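Local coordinates for protein neurotoxin (Clostridium botulinum, PDB 2QN0) that acts as a zinc-dependent protease, the light chain of botulinum neurotoxin type C1, and probably cleaves SNARE proteins needed for neurotransmitter release, at residues I19-N27 against F133-R141; R96-L106 against I357-Y367. All coordinates share one frame; numbering follows the deposited sequence.

Interaction 1: residues I19-N27 against F133-R141; sequences ILYLDTHLN and FNSVDVKTR
Asp23 and Lys139 form a salt bridge across antiparallel strands 19-23 and 136-141, neighbours in the large mixed sheet. Asp23 CB lies 4.2 Å from Asp137 CB of the hydrogen-bonded pair. With CG anti to the backbone N (chi1 -174°), the carboxylate serves two partners: OD1 accepts from His25 N at 3.0 Å, an Asx turn, and the same oxygen lies over one face of the His25 ring, toward its rim, while OD2 meets Lys139 NZ at 3.2 Å on its anti side, somewhat out of the carboxylate plane. His25, just past the strand end, gives NE2 to Asp137 OD2 at 2.6 Å. The acceptor lies in the imidazole plane, but the ring approaches from above the carboxylate, the two planes being 83° apart. Lys148 of strand 146-152 pairs with Asp137 OD1. On the other face, beta-branched Val138 and Val136 suit the extended chain, and Leu22 CD2 rests 3.8 Å from Val138 CG2. Beyond the strands, Leu26 CD2 sits over the Phe133 ring in a CH-pi contact, 3.7 Å from its centroid. The contact is thus two-sided, apolar on the Leu22 face and largely polar and charged on the other, where lysines and histidine probably offset the repulsion between two carboxylates.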
# COMPACT_ATOMS: atom_id res chain seq x y z
N ILE A 19 -12.94 -2.50 -15.99
CA ILE A 19 -12.32 -3.80 -16.17
C ILE A 19 -11.57 -3.76 -17.50
O ILE A 19 -12.16 -3.54 -18.56
CB ILE A 19 -13.37 -4.94 -16.18
CG1 ILE A 19 -14.17 -4.91 -14.87
CG2 ILE A 19 -12.68 -6.29 -16.35
CD1 ILE A 19 -15.17 -6.05 -14.71
N LEU A 20 -10.25 -3.95 -17.43
CA LEU A 20 -9.40 -3.89 -18.60
C LEU A 20 -8.25 -4.87 -18.48
O LEU A 20 -8.03 -5.46 -17.42
CB LEU A 20 -8.78 -2.49 -18.73
CG LEU A 20 -9.63 -1.23 -18.62
CD1 LEU A 20 -8.73 -0.01 -18.48
CD2 LEU A 20 -10.50 -1.10 -19.85
N TYR A 21 -7.51 -5.03 -19.58
CA TYR A 21 -6.33 -5.88 -19.61
C TYR A 21 -5.18 -4.88 -19.67
O TYR A 21 -5.15 -4.01 -20.54
CB TYR A 21 -6.32 -6.77 -20.84
CG TYR A 21 -7.12 -8.04 -20.65
CD1 TYR A 21 -6.60 -9.11 -19.91
CD2 TYR A 21 -8.40 -8.17 -21.18
CE1 TYR A 21 -7.34 -10.27 -19.70
CE2 TYR A 21 -9.15 -9.32 -20.98
CZ TYR A 21 -8.62 -10.37 -20.24
OH TYR A 21 -9.36 -11.50 -20.02
N LEU A 22 -4.24 -5.00 -18.73
CA LEU A 22 -3.11 -4.09 -18.66
C LEU A 22 -1.76 -4.77 -18.80
O LEU A 22 -1.60 -5.94 -18.48
CB LEU A 22 -3.13 -3.33 -17.32
CG LEU A 22 -4.38 -2.53 -16.95
CD1 LEU A 22 -4.24 -2.03 -15.51
CD2 LEU A 22 -4.55 -1.36 -17.91
N ASP A 23 -0.79 -4.00 -19.27
CA ASP A 23 0.58 -4.48 -19.39
C ASP A 23 1.39 -3.42 -18.66
O ASP A 23 1.57 -2.32 -19.16
CB ASP A 23 1.04 -4.53 -20.85
CG ASP A 23 2.41 -5.17 -21.00
OD1 ASP A 23 3.23 -5.06 -20.07
OD2 ASP A 23 2.67 -5.79 -22.06
N THR A 24 1.85 -3.75 -17.45
CA THR A 24 2.61 -2.79 -16.65
C THR A 24 4.09 -2.75 -17.00
O THR A 24 4.79 -1.82 -16.60
CB THR A 24 2.51 -3.15 -15.16
OG1 THR A 24 3.15 -4.41 -14.93
CG2 THR A 24 1.06 -3.24 -14.72
N HIS A 25 4.55 -3.75 -17.75
CA HIS A 25 5.95 -3.84 -18.14
C HIS A 25 6.83 -3.97 -16.90
O HIS A 25 7.99 -3.57 -16.91
CB HIS A 25 6.37 -2.60 -18.94
CG HIS A 25 5.64 -2.44 -20.23
ND1 HIS A 25 5.73 -3.36 -21.25
CD2 HIS A 25 4.78 -1.49 -20.66
CE1 HIS A 25 4.97 -2.98 -22.26
NE2 HIS A 25 4.38 -1.85 -21.93
N LEU A 26 6.27 -4.54 -15.84
CA LEU A 26 7.01 -4.70 -14.59
C LEU A 26 6.90 -6.09 -13.96
O LEU A 26 7.74 -6.48 -13.16
CB LEU A 26 6.56 -3.66 -13.57
CG LEU A 26 6.95 -2.21 -13.85
CD1 LEU A 26 6.18 -1.28 -12.93
CD2 LEU A 26 8.45 -2.03 -13.65
N ASN A 27 5.86 -6.84 -14.32
CA ASN A 27 5.67 -8.17 -13.74
C ASN A 27 6.40 -9.25 -14.54
O ASN A 27 5.93 -9.66 -15.61
CB ASN A 27 4.17 -8.50 -13.67
CG ASN A 27 3.88 -9.71 -12.80
OD1 ASN A 27 4.80 -10.38 -12.32
ND2 ASN A 27 2.60 -9.99 -12.58
N PHE A 133 7.18 4.90 -14.84
CA PHE A 133 6.15 3.87 -14.93
C PHE A 133 4.78 4.36 -14.46
O PHE A 133 3.95 3.57 -14.00
CB PHE A 133 6.57 2.65 -14.12
CG PHE A 133 7.73 1.90 -14.71
CD1 PHE A 133 7.53 0.96 -15.70
CD2 PHE A 133 9.03 2.19 -14.30
CE1 PHE A 133 8.61 0.31 -16.30
CE2 PHE A 133 10.11 1.55 -14.89
CZ PHE A 133 9.90 0.60 -15.89
N ASN A 134 4.53 5.66 -14.60
CA ASN A 134 3.26 6.24 -14.17
C ASN A 134 2.08 5.89 -15.07
O ASN A 134 0.93 5.95 -14.65
CB ASN A 134 3.37 7.76 -14.05
CG ASN A 134 4.11 8.20 -12.79
OD1 ASN A 134 4.48 7.37 -11.96
ND2 ASN A 134 4.31 9.50 -12.65
N SER A 135 2.36 5.54 -16.33
CA SER A 135 1.29 5.17 -17.24
C SER A 135 1.44 3.69 -17.61
O SER A 135 2.56 3.20 -17.76
CB SER A 135 1.31 6.05 -18.50
OG SER A 135 2.47 5.83 -19.28
N VAL A 136 0.32 2.99 -17.73
CA VAL A 136 0.36 1.57 -18.07
C VAL A 136 -0.46 1.32 -19.33
O VAL A 136 -1.50 1.94 -19.53
CB VAL A 136 -0.18 0.69 -16.91
CG1 VAL A 136 0.65 0.93 -15.65
CG2 VAL A 136 -1.64 1.00 -16.65
N ASP A 137 0.02 0.41 -20.17
CA ASP A 137 -0.67 0.10 -21.42
C ASP A 137 -1.96 -0.69 -21.24
O ASP A 137 -2.04 -1.61 -20.43
CB ASP A 137 0.23 -0.71 -22.37
CG ASP A 137 1.47 0.04 -22.79
OD1 ASP A 137 1.47 1.29 -22.74
OD2 ASP A 137 2.44 -0.63 -23.18
N VAL A 138 -2.97 -0.31 -22.02
CA VAL A 138 -4.25 -1.00 -22.03
C VAL A 138 -4.18 -1.81 -23.33
O VAL A 138 -3.90 -1.25 -24.39
CB VAL A 138 -5.43 -0.02 -22.10
CG1 VAL A 138 -6.75 -0.79 -22.18
CG2 VAL A 138 -5.43 0.87 -20.87
N LYS A 139 -4.39 -3.12 -23.24
CA LYS A 139 -4.33 -3.98 -24.41
C LYS A 139 -5.65 -4.70 -24.64
O LYS A 139 -6.42 -4.93 -23.71
CB LYS A 139 -3.24 -5.04 -24.25
CG LYS A 139 -1.84 -4.52 -23.96
CD LYS A 139 -1.18 -3.94 -25.19
CE LYS A 139 0.27 -3.58 -24.92
NZ LYS A 139 1.11 -4.78 -24.62
N THR A 140 -5.90 -5.06 -25.90
CA THR A 140 -7.10 -5.79 -26.28
C THR A 140 -6.63 -6.90 -27.21
O THR A 140 -5.62 -6.76 -27.89
CB THR A 140 -8.10 -4.89 -27.02
OG1 THR A 140 -7.51 -4.42 -28.24
CG2 THR A 140 -8.50 -3.70 -26.16
N ARG A 141 -7.35 -8.01 -27.23
CA ARG A 141 -6.94 -9.10 -28.09
C ARG A 141 -7.70 -9.14 -29.41
O ARG A 141 -8.88 -8.78 -29.48
CB ARG A 141 -7.08 -10.45 -27.37
CG ARG A 141 -8.51 -10.89 -27.14
CD ARG A 141 -8.57 -12.35 -26.69
NE ARG A 141 -8.13 -12.55 -25.31
CZ ARG A 141 -8.82 -12.16 -24.24
NH1 ARG A 141 -8.35 -12.39 -23.03
NH2 ARG A 141 -9.99 -11.55 -24.39
O HOH W 1 -8.70 -4.29 -22.35
O HOH W 2 4.31 0.91 -17.41

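Interaction 2: residues R96-L106 against I357-Y367; sequences RINSREIGEEL and IFTEFNYAKIY
Tyr367 carries the Arg100 side chain over one face of its ring, while the backbone carbonyls of Arg96 and Ile97 stand at the ring's edge. The guanidinium of Arg100 runs nearly parallel to the ring, 17° between planes, with Ile366 O at its edge. Phe358 and Tyr363 turn edges to helix 101-106: Ile102 O and Glu105 CG approach the first, Ile102 CD1 the second, whose one face is covered by Thr359 O above the ring centre. The packing is knob-into-hole, with Ile102 the knob and Ile357, Asn362, Tyr363 and Ile366 the hole. CG1 of Ile102 stands anti to the backbone N (chi1 -166°), which carries CD1 deep into the hole, 3.6 Å from Ile366 CD1 and 3.7 Å from Tyr363 CE1; its other branch, CG2, reaches Tyr367 CE2 at 3.8 Å. A branched aliphatic chain suits this place because its arms fill two directions at once.

The contact packs beside helix 223-238, which bears the zinc ligands His229 and His233. Glu360 accepts a hydrogen bond from His229 ND1, a second-shell contact that would orient this ligand, and Tyr363 OH bonds to Asn232 of the same helix. Gly103, lacking a side chain, lets the Tyr367 hydroxyl come within 3.1 Å of its CA. That hydroxyl donates to Ile97 O at 2.6 Å, in the carbonyl plane and on a lone pair.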
# COMPACT_ATOMS: atom_id res chain seq x y z
N ARG A 96 -14.50 -2.29 4.42
CA ARG A 96 -14.33 -2.17 5.86
C ARG A 96 -13.48 -0.95 6.18
O ARG A 96 -13.77 -0.21 7.11
CB ARG A 96 -13.69 -3.44 6.43
CG ARG A 96 -13.48 -3.41 7.95
CD ARG A 96 -13.35 -4.82 8.51
NE ARG A 96 -12.66 -4.88 9.79
CZ ARG A 96 -13.06 -4.27 10.91
NH1 ARG A 96 -14.17 -3.55 10.92
NH2 ARG A 96 -12.34 -4.40 12.02
N ILE A 97 -12.44 -0.72 5.39
CA ILE A 97 -11.59 0.44 5.60
C ILE A 97 -12.45 1.69 5.43
O ILE A 97 -12.35 2.65 6.21
CB ILE A 97 -10.43 0.47 4.57
CG1 ILE A 97 -9.45 -0.66 4.87
CG2 ILE A 97 -9.71 1.83 4.61
CD1 ILE A 97 -8.39 -0.88 3.80
N ASN A 98 -13.33 1.66 4.43
CA ASN A 98 -14.21 2.77 4.11
C ASN A 98 -15.32 3.01 5.13
O ASN A 98 -16.04 4.00 5.04
CB ASN A 98 -14.83 2.53 2.72
CG ASN A 98 -15.39 3.78 2.09
OD1 ASN A 98 -14.81 4.86 2.20
ND2 ASN A 98 -16.52 3.64 1.40
N SER A 99 -15.46 2.10 6.09
CA SER A 99 -16.51 2.23 7.10
C SER A 99 -16.22 3.26 8.19
O SER A 99 -17.11 3.63 8.95
CB SER A 99 -16.81 0.86 7.74
OG SER A 99 -15.77 0.44 8.61
N ARG A 100 -14.97 3.71 8.29
CA ARG A 100 -14.59 4.73 9.27
C ARG A 100 -14.11 5.96 8.51
O ARG A 100 -13.53 5.84 7.43
CB ARG A 100 -13.47 4.25 10.20
CG ARG A 100 -13.75 2.93 10.91
CD ARG A 100 -15.09 2.93 11.60
NE ARG A 100 -15.46 1.58 12.03
CZ ARG A 100 -15.05 1.01 13.15
NH1 ARG A 100 -14.24 1.66 13.98
NH2 ARG A 100 -15.45 -0.22 13.45
N GLU A 101 -14.33 7.14 9.07
CA GLU A 101 -13.94 8.38 8.40
C GLU A 101 -12.48 8.46 7.97
O GLU A 101 -12.19 8.93 6.87
CB GLU A 101 -14.28 9.58 9.29
CG GLU A 101 -15.75 9.69 9.64
CD GLU A 101 -16.11 11.04 10.23
OE1 GLU A 101 -15.43 11.47 11.19
OE2 GLU A 101 -17.07 11.67 9.74
N ILE A 102 -11.56 8.02 8.82
CA ILE A 102 -10.15 8.11 8.45
C ILE A 102 -9.84 7.22 7.25
O ILE A 102 -9.04 7.58 6.39
CB ILE A 102 -9.22 7.77 9.64
CG1 ILE A 102 -7.79 8.21 9.31
CG2 ILE A 102 -9.28 6.27 9.95
CD1 ILE A 102 -6.86 8.21 10.51
N GLY A 103 -10.50 6.06 7.19
CA GLY A 103 -10.29 5.14 6.08
C GLY A 103 -10.89 5.70 4.81
O GLY A 103 -10.35 5.53 3.72
N GLU A 104 -12.03 6.36 4.93
CA GLU A 104 -12.68 6.96 3.77
C GLU A 104 -11.76 8.04 3.20
O GLU A 104 -11.62 8.17 1.99
CB GLU A 104 -14.03 7.57 4.16
CG GLU A 104 -14.81 8.12 2.97
CD GLU A 104 -16.10 8.79 3.38
OE1 GLU A 104 -16.87 8.18 4.16
OE2 GLU A 104 -16.36 9.92 2.91
N GLU A 105 -11.13 8.81 4.09
CA GLU A 105 -10.23 9.88 3.66
C GLU A 105 -8.98 9.29 3.01
O GLU A 105 -8.49 9.81 2.01
CB GLU A 105 -9.85 10.77 4.85
CG GLU A 105 -8.98 11.97 4.49
CD GLU A 105 -9.64 12.92 3.49
OE1 GLU A 105 -10.88 13.09 3.56
OE2 GLU A 105 -8.92 13.49 2.65
N LEU A 106 -8.47 8.21 3.59
CA LEU A 106 -7.29 7.54 3.04
C LEU A 106 -7.57 7.09 1.61
O LEU A 106 -6.79 7.34 0.69
CB LEU A 106 -6.92 6.33 3.91
CG LEU A 106 -5.78 5.42 3.44
CD1 LEU A 106 -4.47 6.21 3.41
CD2 LEU A 106 -5.67 4.23 4.38
N ILE A 357 -0.67 10.84 11.49
CA ILE A 357 -2.09 10.58 11.69
C ILE A 357 -2.53 9.35 10.89
O ILE A 357 -3.23 8.48 11.40
CB ILE A 357 -2.93 11.80 11.27
CG1 ILE A 357 -2.58 12.99 12.17
CG2 ILE A 357 -4.42 11.47 11.38
CD1 ILE A 357 -3.38 14.25 11.88
N PHE A 358 -2.11 9.29 9.63
CA PHE A 358 -2.42 8.14 8.78
C PHE A 358 -1.36 7.09 9.07
O PHE A 358 -0.41 6.91 8.30
CB PHE A 358 -2.39 8.54 7.31
CG PHE A 358 -3.59 9.33 6.87
CD1 PHE A 358 -4.81 8.70 6.67
CD2 PHE A 358 -3.51 10.70 6.67
CE1 PHE A 358 -5.94 9.42 6.28
CE2 PHE A 358 -4.63 11.44 6.28
CZ PHE A 358 -5.85 10.80 6.09
N THR A 359 -1.51 6.39 10.20
CA THR A 359 -0.56 5.37 10.63
C THR A 359 -1.29 4.12 11.12
O THR A 359 -2.41 4.20 11.61
CB THR A 359 0.32 5.87 11.79
OG1 THR A 359 -0.49 6.06 12.96
CG2 THR A 359 1.00 7.19 11.43
N GLU A 360 -0.62 2.97 11.01
CA GLU A 360 -1.20 1.70 11.46
C GLU A 360 -1.61 1.78 12.93
O GLU A 360 -2.70 1.35 13.32
CB GLU A 360 -0.17 0.59 11.29
CG GLU A 360 -0.69 -0.80 11.65
CD GLU A 360 0.42 -1.84 11.66
OE1 GLU A 360 1.30 -1.78 10.77
OE2 GLU A 360 0.39 -2.73 12.54
N PHE A 361 -0.71 2.33 13.74
CA PHE A 361 -0.93 2.49 15.18
C PHE A 361 -2.22 3.26 15.47
O PHE A 361 -2.99 2.88 16.36
CB PHE A 361 0.26 3.24 15.79
CG PHE A 361 0.25 3.28 17.29
CD1 PHE A 361 0.74 2.20 18.03
CD2 PHE A 361 -0.27 4.37 17.97
CE1 PHE A 361 0.72 2.23 19.42
CE2 PHE A 361 -0.30 4.40 19.36
CZ PHE A 361 0.20 3.33 20.09
N ASN A 362 -2.45 4.33 14.72
CA ASN A 362 -3.64 5.14 14.92
C ASN A 362 -4.88 4.39 14.43
O ASN A 362 -5.93 4.44 15.06
CB ASN A 362 -3.49 6.48 14.18
CG ASN A 362 -4.52 7.51 14.60
OD1 ASN A 362 -5.00 7.49 15.74
ND2 ASN A 362 -4.85 8.43 13.69
N TYR A 363 -4.75 3.67 13.32
CA TYR A 363 -5.89 2.91 12.80
C TYR A 363 -6.37 1.87 13.81
O TYR A 363 -7.57 1.67 13.98
CB TYR A 363 -5.55 2.21 11.48
CG TYR A 363 -5.05 3.12 10.37
CD1 TYR A 363 -5.51 4.44 10.26
CD2 TYR A 363 -4.15 2.66 9.42
CE1 TYR A 363 -5.07 5.27 9.23
CE2 TYR A 363 -3.71 3.47 8.39
CZ TYR A 363 -4.17 4.78 8.30
OH TYR A 363 -3.72 5.58 7.27
N ALA A 364 -5.43 1.20 14.47
CA ALA A 364 -5.79 0.17 15.45
C ALA A 364 -6.73 0.74 16.51
O ALA A 364 -7.68 0.08 16.93
CB ALA A 364 -4.54 -0.41 16.11
N LYS A 365 -6.45 1.97 16.95
CA LYS A 365 -7.29 2.61 17.95
C LYS A 365 -8.63 3.02 17.36
O LYS A 365 -9.68 2.77 17.96
CB LYS A 365 -6.59 3.86 18.50
CG LYS A 365 -5.32 3.56 19.29
CD LYS A 365 -4.69 4.84 19.84
CE LYS A 365 -4.21 5.76 18.73
NZ LYS A 365 -3.57 7.00 19.27
N ILE A 366 -8.60 3.64 16.19
CA ILE A 366 -9.83 4.10 15.54
C ILE A 366 -10.80 2.98 15.15
O ILE A 366 -12.01 3.12 15.34
CB ILE A 366 -9.49 4.96 14.31
CG1 ILE A 366 -8.76 6.23 14.77
CG2 ILE A 366 -10.76 5.32 13.54
CD1 ILE A 366 -8.23 7.08 13.65
N TYR A 367 -10.28 1.88 14.63
CA TYR A 367 -11.13 0.75 14.23
C TYR A 367 -11.41 -0.18 15.40
O TYR A 367 -12.09 -1.19 15.25
CB TYR A 367 -10.49 -0.02 13.08
CG TYR A 367 -10.53 0.73 11.76
CD1 TYR A 367 -11.47 0.41 10.78
CD2 TYR A 367 -9.66 1.80 11.52
CE1 TYR A 367 -11.55 1.14 9.58
CE2 TYR A 367 -9.73 2.53 10.33
CZ TYR A 367 -10.67 2.19 9.37
OH TYR A 367 -10.75 2.93 8.21
O HOH W 3 -13.72 -2.92 14.01

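How the interactions relate
Interactions 1 and 2 lie on opposite sides of the chain's centre, with their centres 30 Å apart and their nearest atoms about 17 Å apart, so they do not touch. Their segments alternate in sequence: 19-27, 96-106, 133-141, then 357-367. The chain therefore leaves the sheet for helices 80-97 and 101-112, returns to lay strand 136-141 against strand 19-23, and only much later brings helix 360-366 back to helix 101-112. Interaction 1 joins strands of the mixed sheet, while interaction 2 joins helices beside the zinc-bearing helix 223-238. Both belong to the one zinc protease family region, whose sheet and helical parts are thus interlaced along the sequence and closed by long-range contacts.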